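Local atomic coordinates of putative endo-1,4-beta-xylanase (Bacteroides thetaiotaomicron VPI-5482, PDB entry 5MSX), a protein that probably hydrolyses glycosidic bonds of plant pectin as a family 43 glycoside hydrolase, likely an arabinofuranosidase, and carries a calcium-binding F5/8 type C domain. Residues V328-I333 / F353-A358; R349-V354 / G364-A369; Y395-T400 / G452-N457. All coordinates share one frame; numbering follows the deposited sequence.

Contact 1 (V328-I333 / F353-A358); sequences VYASSI and FVPSFA. With CA (calcium ion), chain T.
Val-328 packs against the turn at Pro-355 and Ser-356 where strand 325-330 passes the calcium-binding loop of the F5/8 type C domain, a beta-sandwich fold. Its CG2 methyl does the touching. With CG1 anti to the carbonyl carbon (chi1 -78°), CG2 falls between the backbone N and the carbonyl carbon and comes within 3.5 Å of Ser-356 N. The same methyl lies 3.9 Å from Pro-355 CB. Tyr-329 turns its ring away, onto Trp-378 and Val-380 of the neighbouring strand 378-383, and only its backbone meets the proline. Ala-330 points back toward the loop, and its CB is 4.1 Å from Pro-355 CG. The chain then leaves the strand and swings round, so that Ile-333 reaches the loop from another direction. Its side chain crosses the proline ring at about a right angle, with CD1 3.6 Å from Pro-355 CD. The CG2 branch, anti to its own backbone N, reaches instead to Phe-353 and Val-354. Pro-355 is thus held by apolar contacts from three residues, and no hydrogen bond joins the two segments. Two successive backbone bonds, Phe-357 N to Val-354 O and Ala-358 N to Pro-355 O, each spanning three residues, hold the loop in tight turns. The loop presents a backbone oxygen to the metal: Phe-357 O binds calcium at 2.3 Å.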
loop_
_atom_site.group_PDB
_atom_site.type_symbol
_atom_site.label_atom_id
_atom_site.label_comp_id
_atom_site.label_asym_id
_atom_site.label_seq_id
_atom_site.Cartn_x
_atom_site.Cartn_y
_atom_site.Cartn_z
ATOM N N VAL C 328 -25.236 46.127 19.182
ATOM C CA VAL C 328 -23.873 46.228 18.693
ATOM C C VAL C 328 -23.745 47.523 17.922
ATOM O O VAL C 328 -24.735 48.054 17.452
ATOM C CB VAL C 328 -23.481 45.062 17.748
ATOM C CG1 VAL C 328 -23.176 43.811 18.532
ATOM C CG2 VAL C 328 -24.582 44.767 16.739
ATOM N N TYR C 329 -22.526 48.021 17.805
ATOM C CA TYR C 329 -22.231 49.221 17.020
ATOM C C TYR C 329 -20.746 49.236 16.770
ATOM O O TYR C 329 -20.011 48.540 17.450
ATOM C CB TYR C 329 -22.700 50.516 17.714
ATOM C CG TYR C 329 -22.178 50.731 19.124
ATOM C CD1 TYR C 329 -20.936 51.341 19.351
ATOM C CD2 TYR C 329 -22.926 50.333 20.230
ATOM C CE1 TYR C 329 -20.462 51.544 20.647
ATOM C CE2 TYR C 329 -22.455 50.522 21.524
ATOM C CZ TYR C 329 -21.228 51.129 21.724
ATOM O OH TYR C 329 -20.777 51.317 23.002
ATOM N N ALA C 330 -20.309 50.007 15.782
ATOM C CA ALA C 330 -18.929 49.950 15.327
ATOM C C ALA C 330 -18.387 51.316 14.962
ATOM O O ALA C 330 -19.116 52.275 14.941
ATOM C CB ALA C 330 -18.827 49.010 14.129
ATOM N N SER C 331 -17.092 51.373 14.684
ATOM C CA SER C 331 -16.418 52.583 14.231
ATOM C C SER C 331 -16.853 53.056 12.853
ATOM O O SER C 331 -16.830 54.244 12.577
ATOM C CB SER C 331 -14.905 52.356 14.216
ATOM O OG SER C 331 -14.514 51.350 13.296
ATOM N N SER C 332 -17.193 52.111 11.976
ATOM C CA SER C 332 -17.734 52.421 10.670
ATOM C C SER C 332 -18.423 51.195 10.077
ATOM O O SER C 332 -18.358 50.078 10.629
ATOM C CB SER C 332 -16.632 52.894 9.724
ATOM O OG SER C 332 -15.764 51.839 9.375
ATOM N N ILE C 333 -19.100 51.438 8.958
ATOM C CA ILE C 333 -19.830 50.426 8.209
ATOM C C ILE C 333 -19.519 50.675 6.744
ATOM O O ILE C 333 -19.674 51.816 6.266
ATOM C CB ILE C 333 -21.347 50.523 8.454
ATOM C CG1 ILE C 333 -21.652 50.381 9.956
ATOM C CG2 ILE C 333 -22.094 49.475 7.635
ATOM C CD1 ILE C 333 -23.064 50.744 10.342
ATOM N N PHE C 353 -23.438 45.511 5.226
ATOM C CA PHE C 353 -22.253 45.264 6.052
ATOM C C PHE C 353 -22.434 45.730 7.482
ATOM O O PHE C 353 -21.450 46.051 8.153
ATOM C CB PHE C 353 -21.032 45.901 5.391
ATOM C CG PHE C 353 -20.712 45.303 4.063
ATOM C CD1 PHE C 353 -20.291 43.968 3.970
ATOM C CD2 PHE C 353 -20.863 46.041 2.880
ATOM C CE1 PHE C 353 -20.004 43.389 2.738
ATOM C CE2 PHE C 353 -20.574 45.462 1.637
ATOM C CZ PHE C 353 -20.148 44.127 1.569
ATOM N N VAL C 354 -23.682 45.709 7.952
ATOM C CA VAL C 354 -24.035 46.265 9.250
ATOM C C VAL C 354 -23.493 45.440 10.434
ATOM O O VAL C 354 -23.349 44.222 10.312
ATOM C CB VAL C 354 -25.551 46.519 9.401
ATOM C CG1 VAL C 354 -26.031 47.534 8.349
ATOM C CG2 VAL C 354 -26.380 45.239 9.371
ATOM N N PRO C 355 -23.192 46.097 11.578
ATOM C CA PRO C 355 -22.650 45.425 12.779
ATOM C C PRO C 355 -23.480 44.251 13.315
ATOM O O PRO C 355 -22.916 43.268 13.775
ATOM C CB PRO C 355 -22.615 46.556 13.822
ATOM C CG PRO C 355 -22.555 47.814 13.018
ATOM C CD PRO C 355 -23.440 47.527 11.840
ATOM N N SER C 356 -24.806 44.348 13.277
ATOM C CA SER C 356 -25.664 43.237 13.703
ATOM C C SER C 356 -25.412 41.933 12.917
ATOM O O SER C 356 -25.722 40.841 13.415
ATOM C CB SER C 356 -27.136 43.630 13.626
ATOM O OG SER C 356 -27.459 43.959 12.282
ATOM N N PHE C 357 -24.858 42.044 11.707
ATOM C CA PHE C 357 -24.400 40.857 10.954
ATOM C C PHE C 357 -23.228 40.109 11.645
ATOM O O PHE C 357 -23.056 38.921 11.417
ATOM C CB PHE C 357 -24.061 41.192 9.485
ATOM C CG PHE C 357 -25.273 41.495 8.588
ATOM C CD1 PHE C 357 -26.597 41.261 8.989
ATOM C CD2 PHE C 357 -25.056 41.966 7.284
ATOM C CE1 PHE C 357 -27.659 41.516 8.136
ATOM C CE2 PHE C 357 -26.121 42.217 6.425
ATOM C CZ PHE C 357 -27.419 41.995 6.850
ATOM N N ALA C 358 -22.431 40.786 12.478
ATOM C CA ALA C 358 -21.400 40.089 13.293
ATOM C C ALA C 358 -21.970 39.074 14.317
ATOM O O ALA C 358 -21.257 38.145 14.729
ATOM C CB ALA C 358 -20.514 41.097 13.989
HETATM CA CA CA T . -23.112 36.843 10.366
#

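Contact 2 (R349-V354 / G364-A369); sequences RTEYFV and GSRWMA. With CA (calcium ion), chain T.
Arg-366 and Glu-351 form a bidentate salt bridge through NE and NH2 of the arginine. NE donates to Glu-351 OE2 at 2.9 Å in a nearly straight bond. NH2 donates to Glu-351 OE1, also at 2.9 Å. Both oxygens lie almost in the guanidinium plane and are met on their syn sides, but the two flat groups are 31° apart, so the nitrogens sit somewhat out of the carboxylate plane. The straight arginine chain runs across the end of the glutamate. Glu-351 OE2 has a second charged partner in Arg-281, which also bonds to Gly-364 O; this surrounding positive charge would be expected to favour the ionised carboxylate. A water joins the two segments as well. It accepts from Arg-366 N and lies within donating distance of Glu-351 OE2 (2.7 Å) and Tyr-352 O, with more acceptors around it than it has protons.

The segments flank the calcium loop of the F5/8 type C domain. Ser-365, next to the arginine, binds the metal through both its backbone O and its OG, the latter 2.6 Å from the calcium ion. Further along, Met-368 N donates to Phe-353 O at 3.3 Å. That carbonyl also receives a CA-H...O contact from Trp-367. The indole NE1 of Trp-367 is bonded to Ser-332 O.

The Phe-353 ring lies beside the arginine. Its CE1 is over one face of the guanidinium, 3.7 Å from Arg-366 NH2, and the planes are 73° apart, so this is not a parallel stack. The first carbons of Met-368 lie against the ring, and the chain then bends away, carrying the sulfur off. Its CG is anti to the carbonyl carbon (chi1 -66°), which brings Met-368 CG within 3.5 Å of Phe-353 CD1.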
loop_
_atom_site.group_PDB
_atom_site.type_symbol
_atom_site.label_atom_id
_atom_site.label_comp_id
_atom_site.label_asym_id
_atom_site.label_seq_id
_atom_site.Cartn_x
_atom_site.Cartn_y
_atom_site.Cartn_z
ATOM N N ARG C 349 -28.326 41.339 -6.722
ATOM C CA ARG C 349 -28.332 41.310 -5.283
ATOM C C ARG C 349 -27.491 42.412 -4.704
ATOM O O ARG C 349 -26.585 42.929 -5.340
ATOM C CB ARG C 349 -27.813 39.942 -4.790
ATOM C CG ARG C 349 -28.683 38.805 -5.295
ATOM C CD ARG C 349 -28.453 37.509 -4.542
ATOM N NE ARG C 349 -27.193 36.874 -4.884
ATOM C CZ ARG C 349 -26.914 35.589 -4.638
ATOM N NH1 ARG C 349 -27.813 34.786 -4.033
ATOM N NH2 ARG C 349 -25.726 35.098 -5.003
ATOM N N THR C 350 -27.782 42.718 -3.450
ATOM C CA THR C 350 -27.056 43.714 -2.678
ATOM C C THR C 350 -26.643 43.094 -1.347
ATOM O O THR C 350 -27.447 42.416 -0.706
ATOM C CB THR C 350 -27.958 44.948 -2.441
ATOM O OG1 THR C 350 -28.275 45.524 -3.716
ATOM C CG2 THR C 350 -27.245 45.995 -1.589
ATOM N N GLU C 351 -25.383 43.291 -0.963
ATOM C CA GLU C 351 -24.887 42.886 0.346
ATOM C C GLU C 351 -24.699 44.125 1.217
ATOM O O GLU C 351 -24.071 45.096 0.780
ATOM C CB GLU C 351 -23.543 42.181 0.249
ATOM C CG GLU C 351 -23.129 41.589 1.599
ATOM C CD GLU C 351 -21.802 40.814 1.590
ATOM O OE1 GLU C 351 -21.073 40.802 0.561
ATOM O OE2 GLU C 351 -21.477 40.191 2.651
ATOM N N TYR C 352 -25.202 44.056 2.444
ATOM C CA TYR C 352 -24.992 45.088 3.446
ATOM C C TYR C 352 -23.972 44.576 4.442
ATOM O O TYR C 352 -23.705 43.358 4.527
ATOM C CB TYR C 352 -26.306 45.411 4.165
ATOM C CG TYR C 352 -27.372 45.956 3.240
ATOM C CD1 TYR C 352 -27.415 47.320 2.931
ATOM C CD2 TYR C 352 -28.336 45.114 2.660
ATOM C CE1 TYR C 352 -28.368 47.833 2.059
ATOM C CE2 TYR C 352 -29.302 45.620 1.786
ATOM C CZ TYR C 352 -29.308 46.977 1.486
ATOM O OH TYR C 352 -30.252 47.500 0.636
ATOM N N PHE C 353 -23.438 45.511 5.226
ATOM C CA PHE C 353 -22.253 45.264 6.052
ATOM C C PHE C 353 -22.434 45.730 7.482
ATOM O O PHE C 353 -21.450 46.051 8.153
ATOM C CB PHE C 353 -21.032 45.901 5.391
ATOM C CG PHE C 353 -20.712 45.303 4.063
ATOM C CD1 PHE C 353 -20.291 43.968 3.970
ATOM C CD2 PHE C 353 -20.863 46.041 2.880
ATOM C CE1 PHE C 353 -20.004 43.389 2.738
ATOM C CE2 PHE C 353 -20.574 45.462 1.637
ATOM C CZ PHE C 353 -20.148 44.127 1.569
ATOM N N VAL C 354 -23.682 45.709 7.952
ATOM C CA VAL C 354 -24.035 46.265 9.250
ATOM C C VAL C 354 -23.493 45.440 10.434
ATOM O O VAL C 354 -23.349 44.222 10.312
ATOM C CB VAL C 354 -25.551 46.519 9.401
ATOM C CG1 VAL C 354 -26.031 47.534 8.349
ATOM C CG2 VAL C 354 -26.380 45.239 9.371
ATOM N N GLY C 364 -23.417 33.489 6.288
ATOM C CA GLY C 364 -23.498 34.232 5.047
ATOM C C GLY C 364 -23.422 35.738 5.193
ATOM O O GLY C 364 -23.248 36.432 4.202
ATOM N N SER C 365 -23.555 36.249 6.424
ATOM C CA SER C 365 -23.496 37.683 6.653
ATOM C C SER C 365 -22.300 38.117 7.496
ATOM O O SER C 365 -21.833 37.376 8.376
ATOM C CB SER C 365 -24.762 38.135 7.332
ATOM O OG SER C 365 -24.892 37.581 8.621
ATOM N N ARG C 366 -21.836 39.336 7.241
ATOM C CA ARG C 366 -20.686 39.887 7.925
ATOM C C ARG C 366 -20.814 41.391 8.131
ATOM O O ARG C 366 -21.365 42.107 7.271
ATOM C CB ARG C 366 -19.417 39.627 7.098
ATOM C CG ARG C 366 -19.622 39.939 5.632
ATOM C CD ARG C 366 -18.391 39.675 4.824
ATOM N NE ARG C 366 -18.705 39.957 3.442
ATOM C CZ ARG C 366 -17.824 40.202 2.492
ATOM N NH1 ARG C 366 -16.537 40.160 2.744
ATOM N NH2 ARG C 366 -18.251 40.472 1.277
ATOM N N TRP C 367 -20.269 41.856 9.257
ATOM C CA TRP C 367 -19.888 43.276 9.417
ATOM C C TRP C 367 -18.619 43.491 8.646
ATOM O O TRP C 367 -17.748 42.618 8.632
ATOM C CB TRP C 367 -19.664 43.648 10.885
ATOM C CG TRP C 367 -18.957 44.970 11.103
ATOM C CD1 TRP C 367 -19.436 46.212 10.810
ATOM C CD2 TRP C 367 -17.650 45.167 11.647
ATOM N NE1 TRP C 367 -18.513 47.175 11.132
ATOM C CE2 TRP C 367 -17.413 46.570 11.667
ATOM C CE3 TRP C 367 -16.664 44.302 12.160
ATOM C CZ2 TRP C 367 -16.213 47.136 12.154
ATOM C CZ3 TRP C 367 -15.441 44.870 12.645
ATOM C CH2 TRP C 367 -15.238 46.278 12.626
ATOM N N MET C 368 -18.510 44.641 7.991
ATOM C CA MET C 368 -17.256 45.117 7.437
ATOM C C MET C 368 -17.108 46.613 7.729
ATOM O O MET C 368 -18.033 47.403 7.477
ATOM C CB MET C 368 -17.198 44.906 5.922
ATOM C CG MET C 368 -17.178 43.444 5.476
ATOM S SD MET C 368 -15.567 42.700 5.718
ATOM C CE MET C 368 -14.570 43.523 4.497
ATOM N N ALA C 369 -15.947 46.994 8.262
ATOM C CA ALA C 369 -15.571 48.401 8.417
ATOM C C ALA C 369 -15.417 49.060 7.043
ATOM O O ALA C 369 -15.077 48.377 6.047
ATOM C CB ALA C 369 -14.256 48.509 9.188
HETATM CA CA CA T . -23.112 36.843 10.366
HETATM O O HOH W 1 -23.060 40.532 4.783
#

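Contact 3 (Y395-T400 / G452-N457). With CA (calcium ion), chain T; EDO (1,2-ethanediol), chain B.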
loop_
_atom_site.group_PDB
_atom_site.type_symbol
_atom_site.label_atom_id
_atom_site.label_comp_id
_atom_site.label_asym_id
_atom_site.label_seq_id
_atom_site.Cartn_x
_atom_site.Cartn_y
_atom_site.Cartn_z
ATOM N N TYR C 395 -14.941 34.930 14.532
ATOM C CA TYR C 395 -14.700 34.459 13.181
ATOM C C TYR C 395 -14.528 35.665 12.286
ATOM O O TYR C 395 -15.518 36.246 11.851
ATOM C CB TYR C 395 -15.894 33.631 12.732
ATOM C CG TYR C 395 -16.076 32.335 13.475
ATOM C CD1 TYR C 395 -16.825 32.264 14.643
ATOM C CD2 TYR C 395 -15.514 31.160 12.981
ATOM C CE1 TYR C 395 -16.987 31.050 15.318
ATOM C CE2 TYR C 395 -15.685 29.947 13.631
ATOM C CZ TYR C 395 -16.415 29.899 14.786
ATOM O OH TYR C 395 -16.549 28.689 15.394
ATOM N N PHE C 396 -13.290 36.059 12.029
ATOM C CA PHE C 396 -13.019 37.201 11.157
ATOM C C PHE C 396 -13.192 36.857 9.688
ATOM O O PHE C 396 -13.105 35.685 9.267
ATOM C CB PHE C 396 -11.598 37.788 11.348
ATOM C CG PHE C 396 -11.337 38.375 12.726
ATOM C CD1 PHE C 396 -11.753 39.682 13.043
ATOM C CD2 PHE C 396 -10.649 37.639 13.714
ATOM C CE1 PHE C 396 -11.508 40.227 14.313
ATOM C CE2 PHE C 396 -10.391 38.189 14.977
ATOM C CZ PHE C 396 -10.831 39.475 15.273
ATOM N N VAL C 397 -13.368 37.910 8.903
ATOM C CA VAL C 397 -13.392 37.828 7.446
ATOM C C VAL C 397 -11.957 37.676 6.899
ATOM O O VAL C 397 -11.019 38.308 7.407
ATOM C CB VAL C 397 -14.075 39.095 6.849
ATOM C CG1 VAL C 397 -13.919 39.131 5.341
ATOM C CG2 VAL C 397 -15.534 39.136 7.247
ATOM N N ARG C 398 -11.803 36.876 5.843
ATOM C CA ARG C 398 -10.490 36.461 5.319
ATOM C C ARG C 398 -9.543 35.914 6.423
ATOM O O ARG C 398 -8.383 36.340 6.539
ATOM C CB ARG C 398 -9.808 37.555 4.491
ATOM C CG ARG C 398 -8.685 36.997 3.615
ATOM C CD ARG C 398 -7.944 38.093 2.885
ATOM N NE ARG C 398 -8.736 38.631 1.781
ATOM C CZ ARG C 398 -8.387 39.668 1.017
ATOM N NH1 ARG C 398 -7.251 40.318 1.227
ATOM N NH2 ARG C 398 -9.180 40.056 0.032
ATOM N N PRO C 399 -10.020 34.912 7.187
ATOM C CA PRO C 399 -9.331 34.360 8.358
ATOM C C PRO C 399 -7.957 33.733 8.022
ATOM O O PRO C 399 -7.019 33.703 8.874
ATOM C CB PRO C 399 -10.325 33.309 8.854
ATOM C CG PRO C 399 -10.999 32.840 7.633
ATOM C CD PRO C 399 -11.212 34.109 6.858
ATOM N N THR C 400 -7.822 33.239 6.795
ATOM C CA THR C 400 -6.600 32.565 6.407
ATOM C C THR C 400 -5.435 33.537 6.186
ATOM O O THR C 400 -4.306 33.074 6.061
ATOM C CB THR C 400 -6.764 31.706 5.154
ATOM O OG1 THR C 400 -7.104 32.528 4.026
ATOM C CG2 THR C 400 -7.832 30.609 5.377
ATOM N N GLY C 452 -13.252 42.882 9.454
ATOM C CA GLY C 452 -14.619 42.415 9.370
ATOM C C GLY C 452 -14.844 41.114 10.088
ATOM O O GLY C 452 -13.896 40.379 10.332
ATOM N N ILE C 453 -16.102 40.842 10.426
ATOM C CA ILE C 453 -16.485 39.693 11.217
ATOM C C ILE C 453 -17.754 39.028 10.633
ATOM O O ILE C 453 -18.831 39.678 10.520
ATOM C CB ILE C 453 -16.777 40.110 12.686
ATOM C CG1 ILE C 453 -15.554 40.790 13.330
ATOM C CG2 ILE C 453 -17.183 38.904 13.515
ATOM C CD1 ILE C 453 -15.746 41.122 14.804
ATOM N N TRP C 454 -17.621 37.736 10.292
ATOM C CA TRP C 454 -18.772 36.852 9.990
ATOM C C TRP C 454 -19.620 36.523 11.223
ATOM O O TRP C 454 -20.851 36.634 11.201
ATOM C CB TRP C 454 -18.286 35.524 9.387
ATOM C CG TRP C 454 -17.576 35.594 8.084
ATOM C CD1 TRP C 454 -16.250 35.447 7.876
ATOM C CD2 TRP C 454 -18.169 35.806 6.791
ATOM N NE1 TRP C 454 -15.959 35.544 6.536
ATOM C CE2 TRP C 454 -17.117 35.790 5.846
ATOM C CE3 TRP C 454 -19.483 36.039 6.346
ATOM C CZ2 TRP C 454 -17.336 35.984 4.471
ATOM C CZ3 TRP C 454 -19.702 36.242 5.007
ATOM C CH2 TRP C 454 -18.638 36.186 4.073
ATOM N N GLU C 455 -18.965 36.076 12.294
ATOM C CA GLU C 455 -19.656 35.650 13.522
ATOM C C GLU C 455 -18.808 35.923 14.750
ATOM O O GLU C 455 -17.599 35.699 14.730
ATOM C CB GLU C 455 -20.045 34.153 13.503
ATOM C CG GLU C 455 -21.351 33.829 12.770
ATOM C CD GLU C 455 -22.528 34.661 13.286
ATOM O OE1 GLU C 455 -22.783 34.619 14.506
ATOM O OE2 GLU C 455 -23.176 35.391 12.493
ATOM N N TRP C 456 -19.455 36.392 15.815
ATOM C CA TRP C 456 -18.780 36.694 17.073
ATOM C C TRP C 456 -19.655 36.103 18.145
ATOM O O TRP C 456 -20.752 36.600 18.414
ATOM C CB TRP C 456 -18.583 38.199 17.252
ATOM C CG TRP C 456 -17.885 38.652 18.525
ATOM C CD1 TRP C 456 -17.142 37.890 19.388
ATOM C CD2 TRP C 456 -17.849 39.990 19.048
ATOM N NE1 TRP C 456 -16.676 38.665 20.431
ATOM C CE2 TRP C 456 -17.091 39.957 20.242
ATOM C CE3 TRP C 456 -18.400 41.211 18.632
ATOM C CZ2 TRP C 456 -16.852 41.106 21.015
ATOM C CZ3 TRP C 456 -18.162 42.349 19.399
ATOM C CH2 TRP C 456 -17.398 42.286 20.580
ATOM N N ASN C 457 -19.186 35.003 18.712
ATOM C CA ASN C 457 -19.964 34.253 19.704
ATOM C C ASN C 457 -19.361 34.495 21.077
ATOM O O ASN C 457 -18.137 34.414 21.253
ATOM C CB ASN C 457 -19.954 32.763 19.384
ATOM C CG ASN C 457 -20.609 32.450 18.050
ATOM O OD1 ASN C 457 -21.538 33.104 17.627
ATOM N ND2 ASN C 457 -20.106 31.452 17.390
HETATM CA CA CA T . -23.112 36.843 10.366
HETATM C C1 EDO B . -10.235 34.532 11.616
HETATM O O1 EDO B . -11.166 34.338 12.681
HETATM C C2 EDO B . -8.839 35.058 11.980
HETATM O O2 EDO B . -7.858 35.209 10.942
HETATM O O HOH W 2 -13.866 35.343 4.635
#
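Tyr-395 and Glu-455 form an antiparallel hydrogen-bonded pair in the sheet of the F5/8 type C domain. Tyr-395 N donates to Glu-455 O at 2.8 Å. In return, Tyr-395 O faces two donors, Trp-454 N and Glu-455 N, both through weak bonds. This is a classic beta bulge. Beyond it, Val-397 N gives a straight bond to Gly-452 O at 2.9 Å (171°). Phe-396 N donates to O1 of an ethanediol (2.8 Å), probably from the crystallisation liquor, whose O2 bonds to Pro-399 O. A water accepts from Trp-454 NE1 at 2.8 Å and from Arg-398 N, lying at the edge of the indole. Over one face of that indole sits a methyl of Val-397, a CH-pi contact with CG2 3.8 Å from the centroid of the five-membered ring. Asn-457 OD1 is bonded to Lys-322. At the bulge Trp-454 O binds calcium at 2.4 Å, and Glu-455 folds back at its second torsion (-54°), bringing OE2 to the same ion. Trp-454 O and Glu-455 OE2 lie 2.9 Å apart with no hydrogen bond between them; the shared calcium probably offsets their mutual repulsion.

Overall arrangement
All three contacts meet at one calcium ion. Contact 1 gives it Phe-357, contact 2 gives Ser-365 and contact 3 gives Trp-454 and Glu-455; Asp-360 and Ala-362 complete the site. Contacts 2 and 3 are buried, while contact 1 is partly open to solvent. Their chemistry differs accordingly. Contact 1 is apolar packing of a strand and loop, contact 2 centres on a buried salt bridge, and contact 3 is mainly backbone pairing of strands. Contacts 1 and 2 share Phe-353 and Val-354. Strands 367-368 and 452-458 are neighbours in the sheet, so Trp-367 N to Ile-453 O links contact 2 to contact 3.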